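Local coordinates for putative lipoprotein (Parabacteroides distasonis ATCC 8503, PDB 3JX8) that is of unknown function but, as a putative lipoprotein with an adhesin-like head domain, may take part in cell adhesion or lipid binding, at residues A[60-64]-A[65-69]. Sequence-based numbering, arbitrary orientation.
Sequences EVEGG and TLKIY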
loop_
_atom_site.group_PDB
_atom_site.type_symbol
_atom_site.label_atom_id
_atom_site.label_comp_id
_atom_site.label_asym_id
_atom_site.label_seq_id
_atom_site.Cartn_x
_atom_site.Cartn_y
_atom_site.Cartn_z
ATOM N N GLU A 60 -7.760 -3.358 29.246
ATOM C CA GLU A 60 -8.244 -4.634 29.721
ATOM C C GLU A 60 -7.826 -5.768 28.810
ATOM O O GLU A 60 -7.462 -5.547 27.645
ATOM C CB GLU A 60 -9.773 -4.619 29.780
ATOM C CG GLU A 60 -10.435 -4.582 28.409
ATOM C CD GLU A 60 -11.923 -4.269 28.444
ATOM O OE1 GLU A 60 -12.421 -3.658 29.409
ATOM O OE2 GLU A 60 -12.606 -4.615 27.470
ATOM N N VAL A 61 -7.929 -6.977 29.344
ATOM C CA VAL A 61 -7.713 -8.171 28.572
ATOM C C VAL A 61 -9.055 -8.824 28.391
ATOM O O VAL A 61 -9.829 -8.953 29.316
ATOM C CB VAL A 61 -6.711 -9.148 29.227
ATOM C CG1 VAL A 61 -6.725 -10.530 28.495
ATOM C CG2 VAL A 61 -5.316 -8.523 29.234
ATOM N N GLU A 62 -9.322 -9.255 27.176
ATOM C CA GLU A 62 -10.590 -9.866 26.863
ATOM C C GLU A 62 -10.400 -10.772 25.656
ATOM O O GLU A 62 -9.846 -10.366 24.625
ATOM C CB GLU A 62 -11.593 -8.754 26.588
ATOM C CG GLU A 62 -12.881 -9.161 25.924
ATOM C CD GLU A 62 -13.103 -8.311 24.676
ATOM O OE1 GLU A 62 -13.299 -7.059 24.809
ATOM O OE2 GLU A 62 -13.019 -8.893 23.554
ATOM N N GLY A 63 -10.847 -12.015 25.796
ATOM C CA GLY A 63 -10.721 -12.974 24.709
ATOM C C GLY A 63 -9.266 -13.210 24.381
ATOM O O GLY A 63 -8.909 -13.365 23.232
ATOM N N GLY A 64 -8.427 -13.223 25.411
ATOM C CA GLY A 64 -7.005 -13.378 25.226
ATOM C C GLY A 64 -6.277 -12.273 24.500
ATOM O O GLY A 64 -5.175 -12.510 24.008
ATOM N N THR A 65 -6.880 -11.081 24.454
ATOM C CA THR A 65 -6.284 -9.904 23.841
ATOM C C THR A 65 -6.220 -8.730 24.808
ATOM O O THR A 65 -7.230 -8.361 25.400
ATOM C CB THR A 65 -7.089 -9.482 22.601
ATOM O OG1 THR A 65 -7.086 -10.572 21.678
ATOM C CG2 THR A 65 -6.489 -8.266 21.916
ATOM N N LEU A 66 -5.020 -8.166 24.966
ATOM C CA LEU A 66 -4.812 -6.941 25.698
ATOM C C LEU A 66 -5.235 -5.791 24.793
ATOM O O LEU A 66 -4.728 -5.631 23.677
ATOM C CB LEU A 66 -3.343 -6.786 26.130
ATOM C CG LEU A 66 -2.972 -5.440 26.765
ATOM C CD1 LEU A 66 -3.707 -5.223 28.081
ATOM C CD2 LEU A 66 -1.446 -5.309 26.931
ATOM N N LYS A 67 -6.156 -4.995 25.293
ATOM C CA LYS A 67 -6.700 -3.880 24.574
ATOM C C LYS A 67 -6.465 -2.605 25.363
ATOM O O LYS A 67 -6.948 -2.487 26.512
ATOM C CB LYS A 67 -8.189 -4.102 24.391
ATOM C CG LYS A 67 -8.519 -5.316 23.555
ATOM C CD LYS A 67 -10.018 -5.586 23.593
ATOM C CE LYS A 67 -10.386 -6.816 22.775
ATOM N NZ LYS A 67 -11.864 -6.863 22.413
ATOM N N ILE A 68 -5.726 -1.667 24.756
ATOM C CA ILE A 68 -5.441 -0.345 25.329
ATOM C C ILE A 68 -5.715 0.693 24.240
ATOM O O ILE A 68 -5.010 0.752 23.232
ATOM C CB ILE A 68 -3.985 -0.230 25.858
ATOM C CG1 ILE A 68 -3.795 -1.200 27.027
ATOM C CG2 ILE A 68 -3.643 1.224 26.306
ATOM C CD1 ILE A 68 -2.364 -1.300 27.570
ATOM N N TYR A 69 -6.749 1.494 24.421
ATOM C CA TYR A 69 -7.058 2.526 23.441
ATOM C C TYR A 69 -8.020 3.541 24.020
ATOM O O TYR A 69 -8.730 3.232 24.984
ATOM C CB TYR A 69 -7.656 1.884 22.182
ATOM C CG TYR A 69 -8.813 0.971 22.458
ATOM C CD1 TYR A 69 -10.074 1.484 22.626
ATOM C CD2 TYR A 69 -8.658 -0.397 22.509
ATOM C CE1 TYR A 69 -11.149 0.680 22.881
ATOM C CE2 TYR A 69 -9.760 -1.228 22.774
ATOM C CZ TYR A 69 -10.983 -0.669 22.965
ATOM O OH TYR A 69 -12.098 -1.433 23.223
HETATM O O HOH W 1 -6.515 -13.275 21.530
#
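Glu62 and Lys67 meet diagonally on one face of a tight beta hairpin, a worked example of how a short hairpin can pair charges that are not in register. The lysine runs out straight beyond CG (chi3 -179°) and leans back toward the turn, whereas the glutamate chain bends at its second torsion and swings its carboxylate over to receive the ammonium. NZ of Lys67 lies 2.6 Å from OE2 of Glu62 in a salt bridge, on the syn side of that oxygen and 34° out of the carboxylate plane. OE1 of Glu62 is also near, 2.8 Å from NZ of Lys67. Glu60, the direct cross-strand neighbour of Lys67, keeps its carboxylate farther off, where it may still add to the negative field around the ammonium.

Underneath, the backbone forms a two-residue beta hairpin closed by a type I' turn, Gly63 and Gly64 occupying its two central positions with positive phi. Strand 65-70 continues the pairing to strand 25-29, so the hairpin borders a long run of parallel strands, consistent with the beta-solenoid architecture of the pectate-lyase-like clan. Glu62 and Thr65 form the hydrogen-bonded pair that closes the turn: the amide of Glu62 reaches O of Thr65 at 2.9 Å, and Thr65 N returns a bond to O of Glu62. Glu60 and Lys67 make the next such pair. A water bridges the turn to the strand, donating to O of Gly63 and accepting from OG1 of Thr65.

On the opposite face, Val61 and Leu66 cross at about a right angle, CG2 of the valine touching CD1 of the leucine at 3.8 Å. Tyr23 touches both side chains, while Phe34 and Ser93 pack against Leu66.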